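Local coordinates for putative phosphinothricin acetyltransferase YwnH (Bacillus subtilis, PDB 1VHS), which probably acetylates phosphinothricin with acetyl-CoA, inactivating this herbicide and antibiotic, as a GNAT-fold acetyltransferase of the PAT/BAR subfamily, at residues P145-M150 / Y155-L160; E14-I19 / L54-D59; E105-A110 / E134-A139; M42-G47 / W67-T72. All blocks are in the same frame, centred on the assembly; numbering follows the deposited sequence. Where two conformers were deposited one is given.

After strand 4-7 come helix 13-24, helix 42-46, strand 54-58 and strand 64-72. Contact 2 closes a loop of 34 residues, from the first helix to strand 54-58. Contact 4 opens inside that loop and closes beyond it on strand 64-72, so the two cross. Both helices lie against neighbouring strands of one sheet. Contact 3 follows in series and closes a loop of 23 residues, bringing the end of helix 98-109 to the turn after helix 127-135. F70 and I68 of contact 4 touch its A106. Contact 1 comes last and pairs the hairpin strands 139-150 and 153-163 across four intervening residues. Its L160 packs on F138 and A139 of contact 3.

Contact 1: P145-M150 / Y155-L160; sequences PGIAEM and YDLKIL
The ring of Y155 lies under the methyl end of M150, which is present as selenomethionine. M150 CE sits 3.9 Å from the centroid of the Y155 ring, 10° off the ring normal. This is a CH-pi contact over the face, and SE stands farther off above it in a Met-aromatic contact. The M150 chain bends at its last torsion (chi3 -82°), which turns CE back over the ring. M150 CB meets Y155 CE1 at 3.9 Å. The carbonyl oxygens of A148 and M150 both lie at the ring edge, in its plane. A148 also pairs with Y155 through the backbone: Y155 N donates to A148 O at 2.6 Å, and A148 N to Y155 O at 3.3 Å. Two residues, I147 and A148, stand opposite the single Y155, a classic beta bulge in the antiparallel C-terminal hairpin of the GNAT fold. Just before it, the chain turns a corner at G146. There G146 N donates to D156 OD2 at 2.7 Å, on the anti side of the carboxylate. Further along, I147 CD1 reaches L157 CB at 4.1 Å. F123 of strand 117-123 touches A148 and M150, and the H125 ring meets that of Y155.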
loop_
_atom_site.group_PDB
_atom_site.type_symbol
_atom_site.label_atom_id
_atom_site.label_comp_id
_atom_site.label_asym_id
_atom_site.label_seq_id
_atom_site.Cartn_x
_atom_site.Cartn_y
_atom_site.Cartn_z
ATOM N N PRO A 145 10.452 -16.435 -4.308
ATOM C CA PRO A 145 9.634 -17.649 -4.329
ATOM C C PRO A 145 9.249 -18.297 -3.009
ATOM O O PRO A 145 10.098 -18.599 -2.173
ATOM C CB PRO A 145 10.438 -18.583 -5.234
ATOM C CG PRO A 145 11.848 -18.226 -4.914
ATOM C CD PRO A 145 11.813 -16.702 -4.814
ATOM N N GLY A 146 7.944 -18.494 -2.846
ATOM C CA GLY A 146 7.394 -19.124 -1.654
ATOM C C GLY A 146 7.868 -18.659 -0.289
ATOM O O GLY A 146 7.889 -19.458 0.647
ATOM N N ILE A 147 8.227 -17.385 -0.143
ATOM C CA ILE A 147 8.698 -16.897 1.147
ATOM C C ILE A 147 7.560 -16.563 2.109
ATOM O O ILE A 147 7.783 -16.312 3.294
ATOM C CB ILE A 147 9.609 -15.653 0.999
ATOM C CG1 ILE A 147 8.811 -14.470 0.446
ATOM C CG2 ILE A 147 10.794 -15.986 0.103
ATOM C CD1 ILE A 147 9.529 -13.140 0.612
ATOM N N ALA A 148 6.340 -16.545 1.591
ATOM C CA ALA A 148 5.173 -16.270 2.413
ATOM C C ALA A 148 4.390 -17.570 2.571
ATOM O O ALA A 148 4.078 -18.233 1.584
ATOM C CB ALA A 148 4.300 -15.215 1.752
ATOM N N GLU A 149 4.084 -17.940 3.807
ATOM C CA GLU A 149 3.322 -19.159 4.050
ATOM C C GLU A 149 2.036 -18.837 4.788
ATOM O O GLU A 149 2.070 -18.223 5.848
ATOM C CB GLU A 149 4.127 -20.154 4.884
ATOM C CG GLU A 149 3.381 -21.461 5.123
ATOM C CD GLU A 149 4.125 -22.405 6.043
ATOM O OE1 GLU A 149 5.287 -22.744 5.736
ATOM O OE2 GLU A 149 3.543 -22.810 7.072
HETATM N N MSE A 150 0.910 -19.259 4.221
HETATM C CA MSE A 150 -0.397 -19.038 4.830
HETATM C C MSE A 150 -1.307 -20.230 4.542
HETATM O O MSE A 150 -1.386 -20.703 3.404
HETATM C CB MSE A 150 -1.036 -17.765 4.272
HETATM C CG MSE A 150 -0.186 -16.522 4.441
HETATM SE SE MSE A 150 -1.125 -14.933 3.891
HETATM C CE MSE A 150 -0.814 -15.038 1.988
ATOM N N TYR A 155 3.422 -18.849 -0.902
ATOM C CA TYR A 155 3.140 -17.804 -1.880
ATOM C C TYR A 155 4.392 -17.031 -2.278
ATOM O O TYR A 155 5.297 -16.856 -1.476
ATOM C CB TYR A 155 2.131 -16.812 -1.301
ATOM C CG TYR A 155 0.803 -17.414 -0.917
ATOM C CD1 TYR A 155 0.669 -18.209 0.221
ATOM C CD2 TYR A 155 -0.327 -17.184 -1.696
ATOM C CE1 TYR A 155 -0.565 -18.759 0.572
ATOM C CE2 TYR A 155 -1.560 -17.724 -1.356
ATOM C CZ TYR A 155 -1.674 -18.510 -0.224
ATOM O OH TYR A 155 -2.902 -19.032 0.108
ATOM N N ASP A 156 4.411 -16.553 -3.518
ATOM C CA ASP A 156 5.529 -15.779 -4.043
ATOM C C ASP A 156 5.292 -14.290 -3.808
ATOM O O ASP A 156 4.154 -13.817 -3.865
ATOM C CB ASP A 156 5.653 -15.976 -5.562
ATOM C CG ASP A 156 6.085 -17.373 -5.956
ATOM O OD1 ASP A 156 6.082 -17.647 -7.177
ATOM O OD2 ASP A 156 6.430 -18.187 -5.076
ATOM N N LEU A 157 6.363 -13.550 -3.549
ATOM C CA LEU A 157 6.238 -12.110 -3.382
ATOM C C LEU A 157 6.979 -11.457 -4.540
ATOM O O LEU A 157 8.167 -11.710 -4.748
ATOM C CB LEU A 157 6.864 -11.643 -2.065
ATOM C CG LEU A 157 6.724 -10.132 -1.830
ATOM C CD1 LEU A 157 5.242 -9.785 -1.609
ATOM C CD2 LEU A 157 7.558 -9.717 -0.622
ATOM N N LYS A 158 6.273 -10.648 -5.322
ATOM C CA LYS A 158 6.913 -9.946 -6.416
ATOM C C LYS A 158 7.177 -8.515 -5.987
ATOM O O LYS A 158 6.384 -7.916 -5.251
ATOM C CB LYS A 158 6.031 -9.938 -7.670
ATOM C CG LYS A 158 6.143 -11.199 -8.501
ATOM C CD LYS A 158 5.462 -11.034 -9.855
ATOM C CE LYS A 158 5.713 -12.255 -10.726
ATOM N NZ LYS A 158 5.305 -12.008 -12.137
ATOM N N ILE A 159 8.305 -7.974 -6.423
ATOM C CA ILE A 159 8.644 -6.597 -6.107
ATOM C C ILE A 159 8.630 -5.839 -7.425
ATOM O O ILE A 159 9.339 -6.209 -8.364
ATOM C CB ILE A 159 10.060 -6.458 -5.499
ATOM C CG1 ILE A 159 10.193 -7.356 -4.268
ATOM C CG2 ILE A 159 10.316 -4.998 -5.106
ATOM C CD1 ILE A 159 9.048 -7.251 -3.305
ATOM N N LEU A 160 7.798 -4.805 -7.505
ATOM C CA LEU A 160 7.718 -3.992 -8.709
ATOM C C LEU A 160 8.304 -2.639 -8.372
ATOM O O LEU A 160 8.119 -2.125 -7.263
ATOM C CB LEU A 160 6.264 -3.834 -9.163
ATOM C CG LEU A 160 5.690 -4.936 -10.059
ATOM C CD1 LEU A 160 5.831 -6.293 -9.413
ATOM C CD2 LEU A 160 4.225 -4.620 -10.339
#

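Contact 2: E14-I19 / L54-D59; sequences EAVVAI and LYVAED
Two backbone N-H groups, from N61 and N63, grip OD1 of D59, at the end of the segment whose L54 and V56 meet V16 of the helix. The bond to N61 has the spacing of an Asx turn. The contact itself is apolar, with no hydrogen bond between 14-19 and 54-59. V16 does the work from the helix side through one methyl. Its CG2 lies 4.0 Å from V56 CG1, and the two valines meet at about a right angle. The same V16 methyl is 4.5 Å from L54 CD2, a looser touch. With chi1 at 170°, CG2 stands beside the backbone N and anti to the carbonyl carbon, and this is the branch that meets the strand. L54 and V56 are two residues apart, so both point to the same face of the sheet. This is helix-on-sheet packing in the N-terminal half of the GNAT fold, where helix 13-24 lies against strand 54-58. All three touching side chains are buried. V16 O also accepts a weak hydrogen bond from W67 NE1 on the adjoining strand 64-72. From helix 42-46, F45 touches L54 and W44 touches V16.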
loop_
_atom_site.group_PDB
_atom_site.type_symbol
_atom_site.label_atom_id
_atom_site.label_comp_id
_atom_site.label_asym_id
_atom_site.label_seq_id
_atom_site.Cartn_x
_atom_site.Cartn_y
_atom_site.Cartn_z
ATOM N N GLU A 14 -8.514 3.341 13.525
ATOM C CA GLU A 14 -9.561 2.322 13.576
ATOM C C GLU A 14 -10.038 1.897 12.184
ATOM O O GLU A 14 -10.120 0.700 11.881
ATOM C CB GLU A 14 -10.742 2.846 14.417
ATOM C CG GLU A 14 -12.082 2.170 14.154
ATOM C CD GLU A 14 -12.797 2.751 12.949
ATOM O OE1 GLU A 14 -13.128 3.955 12.975
ATOM O OE2 GLU A 14 -13.028 2.006 11.973
ATOM N N ALA A 15 -10.344 2.874 11.337
ATOM C CA ALA A 15 -10.813 2.599 9.983
ATOM C C ALA A 15 -9.702 2.008 9.109
ATOM O O ALA A 15 -9.961 1.159 8.260
ATOM C CB ALA A 15 -11.341 3.876 9.351
ATOM N N VAL A 16 -8.474 2.471 9.319
ATOM C CA VAL A 16 -7.324 1.995 8.550
ATOM C C VAL A 16 -7.098 0.512 8.829
ATOM O O VAL A 16 -6.880 -0.273 7.906
ATOM C CB VAL A 16 -6.046 2.806 8.903
ATOM C CG1 VAL A 16 -4.810 2.153 8.299
ATOM C CG2 VAL A 16 -6.178 4.233 8.377
ATOM N N VAL A 17 -7.161 0.129 10.102
ATOM C CA VAL A 17 -6.977 -1.268 10.481
ATOM C C VAL A 17 -8.149 -2.111 9.991
ATOM O O VAL A 17 -7.969 -3.245 9.544
ATOM C CB VAL A 17 -6.848 -1.417 12.013
ATOM C CG1 VAL A 17 -6.863 -2.893 12.402
ATOM C CG2 VAL A 17 -5.563 -0.766 12.477
ATOM N N ALA A 18 -9.353 -1.557 10.077
ATOM C CA ALA A 18 -10.542 -2.265 9.627
ATOM C C ALA A 18 -10.423 -2.598 8.139
ATOM O O ALA A 18 -10.734 -3.715 7.720
ATOM C CB ALA A 18 -11.783 -1.417 9.879
ATOM N N ILE A 19 -9.974 -1.628 7.344
ATOM C CA ILE A 19 -9.809 -1.837 5.909
ATOM C C ILE A 19 -8.755 -2.922 5.695
ATOM O O ILE A 19 -8.923 -3.817 4.866
ATOM C CB ILE A 19 -9.369 -0.535 5.200
ATOM C CG1 ILE A 19 -10.548 0.443 5.168
ATOM C CG2 ILE A 19 -8.848 -0.841 3.785
ATOM C CD1 ILE A 19 -10.216 1.800 4.591
ATOM N N LEU A 54 0.920 8.792 5.471
ATOM C CA LEU A 54 -0.187 7.877 5.315
ATOM C C LEU A 54 -1.354 8.774 4.934
ATOM O O LEU A 54 -1.667 9.728 5.650
ATOM C CB LEU A 54 -0.498 7.167 6.635
ATOM C CG LEU A 54 -1.731 6.262 6.600
ATOM C CD1 LEU A 54 -1.508 5.148 5.584
ATOM C CD2 LEU A 54 -1.987 5.678 7.988
ATOM N N TYR A 55 -1.966 8.495 3.790
ATOM C CA TYR A 55 -3.116 9.264 3.335
ATOM C C TYR A 55 -4.345 8.376 3.362
ATOM O O TYR A 55 -4.254 7.179 3.113
ATOM C CB TYR A 55 -2.935 9.744 1.897
ATOM C CG TYR A 55 -1.801 10.709 1.684
ATOM C CD1 TYR A 55 -0.512 10.248 1.415
ATOM C CD2 TYR A 55 -2.009 12.083 1.754
ATOM C CE1 TYR A 55 0.539 11.132 1.218
ATOM C CE2 TYR A 55 -0.958 12.980 1.560
ATOM C CZ TYR A 55 0.311 12.497 1.294
ATOM O OH TYR A 55 1.359 13.372 1.125
ATOM N N VAL A 56 -5.496 8.959 3.668
ATOM C CA VAL A 56 -6.724 8.189 3.650
ATOM C C VAL A 56 -7.610 8.803 2.580
ATOM O O VAL A 56 -7.485 9.990 2.260
ATOM C CB VAL A 56 -7.456 8.199 5.017
ATOM C CG1 VAL A 56 -6.653 7.404 6.040
ATOM C CG2 VAL A 56 -7.659 9.625 5.501
ATOM N N ALA A 57 -8.472 7.980 2.002
ATOM C CA ALA A 57 -9.390 8.426 0.970
ATOM C C ALA A 57 -10.805 8.288 1.513
ATOM O O ALA A 57 -11.205 7.213 1.977
ATOM C CB ALA A 57 -9.220 7.590 -0.288
ATOM N N GLU A 58 -11.553 9.387 1.469
ATOM C CA GLU A 58 -12.926 9.399 1.961
ATOM C C GLU A 58 -13.923 9.307 0.825
ATOM O O GLU A 58 -13.722 9.897 -0.235
ATOM C CB GLU A 58 -13.215 10.687 2.743
ATOM C CG GLU A 58 -12.540 10.802 4.100
ATOM C CD GLU A 58 -12.986 12.040 4.862
ATOM O OE1 GLU A 58 -12.558 12.215 6.023
ATOM O OE2 GLU A 58 -13.769 12.838 4.302
ATOM N N ASP A 59 -14.996 8.555 1.047
ATOM C CA ASP A 59 -16.043 8.434 0.045
ATOM C C ASP A 59 -16.888 9.700 0.164
ATOM O O ASP A 59 -16.648 10.530 1.042
ATOM C CB ASP A 59 -16.912 7.192 0.298
ATOM C CG ASP A 59 -17.442 7.122 1.721
ATOM O OD1 ASP A 59 -17.809 8.173 2.284
ATOM O OD2 ASP A 59 -17.506 6.004 2.276
#

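Contact 3: E105-A110 / E134-A139; sequences EALRIA and EKHGFA
L107 splits its two methyls between H136 and F138. CD1 of L107 lies 3.8 Å from H136 CB, and it also approaches CG and CD2 of the imidazole obliquely. CD2 of L107 comes 4.1 Å from F138 CE1, again at a slant to the ring. L107 and F138 run alongside one another with their ends pointing opposite ways. With CG anti to the carbonyl carbon (chi1 -71°), L107 brings both methyls to the turn. No hydrogen bond links the two segments. H136 ND1 is hydrogen-bonded to L132 O, one helical turn back, which fixes the rotation of the imidazole. G137 has a positive phi of 89°, at which a CB would press on the carbonyl O of H136. The run E134-F138 spans the end of helix 127-135 and the turn after it, and resembles the EK-x-GF sequence common in GNAT enzymes. F138 also meets F133 of that helix edge-to-face. L107 and F138 both touch R162 of strand 153-163, and F138 packs on L160. On another side of helix 98-109, A106 rests on I68 and F70 of strand 64-72. The contact links helix 98-109, the turn after helix 127-135 and the C-terminal strand.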
loop_
_atom_site.group_PDB
_atom_site.type_symbol
_atom_site.label_atom_id
_atom_site.label_comp_id
_atom_site.label_asym_id
_atom_site.label_seq_id
_atom_site.Cartn_x
_atom_site.Cartn_y
_atom_site.Cartn_z
ATOM N N GLU A 105 -2.860 8.994 -7.836
ATOM C CA GLU A 105 -2.617 10.010 -6.813
ATOM C C GLU A 105 -1.293 9.761 -6.097
ATOM O O GLU A 105 -0.551 10.694 -5.811
ATOM C CB GLU A 105 -3.760 10.031 -5.795
ATOM C CG GLU A 105 -5.058 10.595 -6.350
ATOM C CD GLU A 105 -4.823 11.802 -7.254
ATOM O OE1 GLU A 105 -4.294 12.823 -6.769
ATOM O OE2 GLU A 105 -5.157 11.725 -8.457
ATOM N N ALA A 106 -0.999 8.501 -5.802
ATOM C CA ALA A 106 0.253 8.171 -5.135
ATOM C C ALA A 106 1.417 8.658 -5.997
ATOM O O ALA A 106 2.379 9.244 -5.492
ATOM C CB ALA A 106 0.354 6.654 -4.912
ATOM N N LEU A 107 1.312 8.432 -7.304
ATOM C CA LEU A 107 2.357 8.834 -8.240
ATOM C C LEU A 107 2.485 10.344 -8.419
ATOM O O LEU A 107 3.567 10.847 -8.718
ATOM C CB LEU A 107 2.136 8.151 -9.598
ATOM C CG LEU A 107 2.424 6.641 -9.615
ATOM C CD1 LEU A 107 1.915 6.018 -10.914
ATOM C CD2 LEU A 107 3.918 6.410 -9.458
ATOM N N ARG A 108 1.387 11.068 -8.245
ATOM C CA ARG A 108 1.427 12.520 -8.352
ATOM C C ARG A 108 2.149 13.051 -7.119
ATOM O O ARG A 108 2.972 13.965 -7.196
ATOM C CB ARG A 108 0.002 13.091 -8.398
ATOM C CG ARG A 108 -0.060 14.614 -8.289
ATOM C CD ARG A 108 -1.500 15.132 -8.309
ATOM N NE ARG A 108 -2.271 14.743 -7.127
ATOM C CZ ARG A 108 -2.115 15.269 -5.915
ATOM N NH1 ARG A 108 -2.867 14.847 -4.906
ATOM N NH2 ARG A 108 -1.214 16.220 -5.705
ATOM N N ILE A 109 1.839 12.450 -5.979
ATOM C CA ILE A 109 2.413 12.852 -4.705
ATOM C C ILE A 109 3.884 12.498 -4.503
ATOM O O ILE A 109 4.669 13.332 -4.060
ATOM C CB ILE A 109 1.585 12.246 -3.550
ATOM C CG1 ILE A 109 0.220 12.936 -3.486
ATOM C CG2 ILE A 109 2.340 12.354 -2.231
ATOM C CD1 ILE A 109 -0.717 12.351 -2.431
ATOM N N ALA A 110 4.256 11.269 -4.846
ATOM C CA ALA A 110 5.623 10.777 -4.650
ATOM C C ALA A 110 6.780 11.727 -4.972
ATOM O O ALA A 110 7.674 11.912 -4.150
ATOM C CB ALA A 110 5.804 9.454 -5.401
ATOM N N GLU A 134 1.907 -2.256 -13.694
ATOM C CA GLU A 134 2.676 -2.322 -14.928
ATOM C C GLU A 134 2.193 -1.328 -15.978
ATOM O O GLU A 134 2.957 -0.937 -16.851
ATOM C CB GLU A 134 2.670 -3.752 -15.489
ATOM C CG GLU A 134 3.582 -4.690 -14.711
ATOM C CD GLU A 134 3.514 -6.129 -15.194
ATOM O OE1 GLU A 134 3.796 -6.377 -16.384
ATOM O OE2 GLU A 134 3.181 -7.013 -14.379
ATOM N N LYS A 135 0.935 -0.911 -15.887
ATOM C CA LYS A 135 0.410 0.067 -16.836
ATOM C C LYS A 135 0.915 1.444 -16.437
ATOM O O LYS A 135 0.896 2.374 -17.242
ATOM C CB LYS A 135 -1.123 0.076 -16.831
ATOM C CG LYS A 135 -1.769 -1.148 -17.460
ATOM C CD LYS A 135 -3.282 -1.024 -17.422
ATOM C CE LYS A 135 -3.971 -2.247 -18.015
ATOM N NZ LYS A 135 -5.447 -2.156 -17.842
ATOM N N HIS A 136 1.366 1.571 -15.190
ATOM C CA HIS A 136 1.868 2.845 -14.698
ATOM C C HIS A 136 3.384 2.967 -14.544
ATOM O O HIS A 136 3.875 3.672 -13.661
ATOM C CB HIS A 136 1.173 3.214 -13.384
ATOM C CG HIS A 136 -0.254 3.641 -13.557
ATOM N ND1 HIS A 136 -1.314 2.761 -13.489
ATOM C CD2 HIS A 136 -0.794 4.858 -13.802
ATOM C CE1 HIS A 136 -2.444 3.419 -13.680
ATOM N NE2 HIS A 136 -2.156 4.693 -13.874
ATOM N N GLY A 137 4.124 2.271 -15.400
ATOM C CA GLY A 137 5.571 2.384 -15.380
ATOM C C GLY A 137 6.372 1.462 -14.483
ATOM O O GLY A 137 7.604 1.521 -14.483
ATOM N N PHE A 138 5.696 0.620 -13.715
ATOM C CA PHE A 138 6.412 -0.299 -12.841
ATOM C C PHE A 138 6.861 -1.530 -13.616
ATOM O O PHE A 138 6.174 -1.975 -14.536
ATOM C CB PHE A 138 5.532 -0.731 -11.667
ATOM C CG PHE A 138 5.325 0.338 -10.638
ATOM C CD1 PHE A 138 4.451 1.396 -10.877
ATOM C CD2 PHE A 138 6.011 0.292 -9.423
ATOM C CE1 PHE A 138 4.263 2.396 -9.918
ATOM C CE2 PHE A 138 5.829 1.282 -8.462
ATOM C CZ PHE A 138 4.950 2.338 -8.710
ATOM N N ALA A 139 8.026 -2.054 -13.247
ATOM C CA ALA A 139 8.589 -3.256 -13.860
ATOM C C ALA A 139 8.905 -4.234 -12.731
ATOM O O ALA A 139 9.163 -3.819 -11.600
ATOM C CB ALA A 139 9.864 -2.912 -14.610
#

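Contact 4: M42-G47 / W67-T72; sequences MEWFSG and WISFET
W44 lays the outer edge of its indole over the face of W67. The closest atoms of the two indoles are W44 CH2 and W67 CH2, 3.5 Å apart. The six-membered rings form an oblique pair, with centroids 5.1 Å apart and planes at 56°. At the pyrrole side, W44 NE1 donates to E71 OE2 at 3.2 Å, in a nearly straight bond. The oxygen lies in the plane of the indole, yet the N-H meets the carboxylate from above its plane. S69 OG gives E71 OE2 a second bond of 2.8 Å, on the anti side, so two donors grip this oxygen and hold the carboxylate in place. W44 has CG anti to the backbone N (chi1 167°), which carries its ring away from the helix toward the strand. In the next shell, H48 is hydrogen-bonded to S69 OG through NE2 and to F45 O through ND1, and its ring meets W44 edge-to-face. R41 makes a cation-pi contact with W44. The W67 ring stacks on Y88, which is predicted to bind acetyl-CoA. W67 thus touches both W44 and a residue of the probable cofactor site. Helix 42-46 running at about 85° over strand 64-72 is consistent with the GNAT fold, where N-terminal helices pack on the central sheet beside the acetyl-CoA site.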
loop_
_atom_site.group_PDB
_atom_site.type_symbol
_atom_site.label_atom_id
_atom_site.label_comp_id
_atom_site.label_asym_id
_atom_site.label_seq_id
_atom_site.Cartn_x
_atom_site.Cartn_y
_atom_site.Cartn_z
HETATM N N MSE A 42 -0.258 0.557 16.172
HETATM C CA MSE A 42 -0.035 1.925 16.626
HETATM C C MSE A 42 1.366 2.419 16.281
HETATM O O MSE A 42 1.548 3.581 15.918
HETATM C CB MSE A 42 -0.259 2.027 18.136
HETATM C CG MSE A 42 -0.069 3.430 18.697
HETATM SE SE MSE A 42 -1.189 4.747 17.828
HETATM C CE MSE A 42 -0.302 6.351 18.439
ATOM N N GLU A 43 2.355 1.536 16.400
ATOM C CA GLU A 43 3.737 1.897 16.090
ATOM C C GLU A 43 3.880 2.255 14.616
ATOM O O GLU A 43 4.380 3.322 14.268
ATOM C CB GLU A 43 4.681 0.739 16.428
ATOM C CG GLU A 43 4.836 0.481 17.916
ATOM C CD GLU A 43 5.482 1.644 18.648
ATOM O OE1 GLU A 43 5.641 1.554 19.885
ATOM O OE2 GLU A 43 5.833 2.648 17.990
ATOM N N TRP A 44 3.438 1.345 13.757
ATOM C CA TRP A 44 3.494 1.542 12.316
ATOM C C TRP A 44 2.802 2.847 11.940
ATOM O O TRP A 44 3.322 3.643 11.155
ATOM C CB TRP A 44 2.802 0.370 11.620
ATOM C CG TRP A 44 2.516 0.600 10.174
ATOM C CD1 TRP A 44 3.395 0.513 9.133
ATOM C CD2 TRP A 44 1.255 0.970 9.607
ATOM N NE1 TRP A 44 2.758 0.805 7.950
ATOM C CE2 TRP A 44 1.442 1.090 8.213
ATOM C CE3 TRP A 44 -0.018 1.213 10.143
ATOM C CZ2 TRP A 44 0.405 1.443 7.345
ATOM C CZ3 TRP A 44 -1.052 1.565 9.279
ATOM C CH2 TRP A 44 -0.832 1.677 7.894
ATOM N N PHE A 45 1.623 3.058 12.514
ATOM C CA PHE A 45 0.835 4.251 12.246
ATOM C C PHE A 45 1.604 5.526 12.568
ATOM O O PHE A 45 1.774 6.389 11.708
ATOM C CB PHE A 45 -0.459 4.211 13.060
ATOM C CG PHE A 45 -1.465 5.244 12.645
ATOM C CD1 PHE A 45 -2.137 5.129 11.434
ATOM C CD2 PHE A 45 -1.736 6.335 13.462
ATOM C CE1 PHE A 45 -3.071 6.088 11.040
ATOM C CE2 PHE A 45 -2.668 7.301 13.077
ATOM C CZ PHE A 45 -3.336 7.174 11.863
ATOM N N SER A 46 2.069 5.642 13.809
ATOM C CA SER A 46 2.815 6.820 14.242
ATOM C C SER A 46 4.188 6.897 13.584
ATOM O O SER A 46 4.861 7.923 13.656
ATOM C CB SER A 46 2.973 6.813 15.766
ATOM O OG SER A 46 1.711 6.892 16.404
ATOM N N GLY A 47 4.594 5.811 12.939
ATOM C CA GLY A 47 5.889 5.782 12.282
ATOM C C GLY A 47 5.970 6.620 11.017
ATOM O O GLY A 47 7.059 6.846 10.493
ATOM N N TRP A 67 -6.658 3.615 1.813
ATOM C CA TRP A 67 -5.510 4.382 2.255
ATOM C C TRP A 67 -4.261 4.077 1.449
ATOM O O TRP A 67 -4.157 3.024 0.815
ATOM C CB TRP A 67 -5.235 4.200 3.762
ATOM C CG TRP A 67 -5.152 2.788 4.304
ATOM C CD1 TRP A 67 -6.172 2.052 4.833
ATOM C CD2 TRP A 67 -3.965 1.998 4.465
ATOM N NE1 TRP A 67 -5.696 0.861 5.325
ATOM C CE2 TRP A 67 -4.344 0.801 5.112
ATOM C CE3 TRP A 67 -2.617 2.191 4.129
ATOM C CZ2 TRP A 67 -3.424 -0.201 5.435
ATOM C CZ3 TRP A 67 -1.700 1.194 4.450
ATOM C CH2 TRP A 67 -2.109 0.013 5.098
ATOM N N ILE A 68 -3.339 5.031 1.459
ATOM C CA ILE A 68 -2.065 4.927 0.749
ATOM C C ILE A 68 -0.970 5.235 1.757
ATOM O O ILE A 68 -0.978 6.288 2.396
ATOM C CB ILE A 68 -1.953 5.962 -0.384
ATOM C CG1 ILE A 68 -3.144 5.858 -1.333
ATOM C CG2 ILE A 68 -0.660 5.737 -1.164
ATOM C CD1 ILE A 68 -3.151 6.960 -2.385
ATOM N N SER A 69 -0.024 4.318 1.894
ATOM C CA SER A 69 1.062 4.491 2.842
ATOM C C SER A 69 2.407 4.523 2.137
ATOM O O SER A 69 2.674 3.680 1.282
ATOM C CB SER A 69 1.051 3.333 3.853
ATOM O OG SER A 69 2.241 3.297 4.627
ATOM N N PHE A 70 3.235 5.512 2.472
ATOM C CA PHE A 70 4.583 5.588 1.917
ATOM C C PHE A 70 5.474 5.166 3.081
ATOM O O PHE A 70 5.330 5.668 4.194
ATOM C CB PHE A 70 4.947 7.002 1.472
ATOM C CG PHE A 70 4.249 7.437 0.218
ATOM C CD1 PHE A 70 3.035 8.114 0.278
ATOM C CD2 PHE A 70 4.789 7.136 -1.027
ATOM C CE1 PHE A 70 2.365 8.484 -0.890
ATOM C CE2 PHE A 70 4.129 7.499 -2.205
ATOM C CZ PHE A 70 2.914 8.175 -2.135
ATOM N N GLU A 71 6.376 4.228 2.835
ATOM C CA GLU A 71 7.249 3.752 3.899
ATOM C C GLU A 71 8.693 3.707 3.454
ATOM O O GLU A 71 8.980 3.583 2.264
ATOM C CB GLU A 71 6.783 2.371 4.356
ATOM C CG GLU A 71 5.423 2.406 5.046
ATOM C CD GLU A 71 4.802 1.037 5.204
ATOM O OE1 GLU A 71 5.505 0.112 5.666
ATOM O OE2 GLU A 71 3.605 0.888 4.873
ATOM N N THR A 72 9.603 3.832 4.415
ATOM C CA THR A 72 11.028 3.799 4.117
ATOM C C THR A 72 11.412 2.398 3.677
ATOM O O THR A 72 10.781 1.417 4.081
ATOM C CB THR A 72 11.869 4.152 5.357
ATOM O OG1 THR A 72 11.626 3.186 6.386
ATOM C CG2 THR A 72 11.507 5.526 5.867
#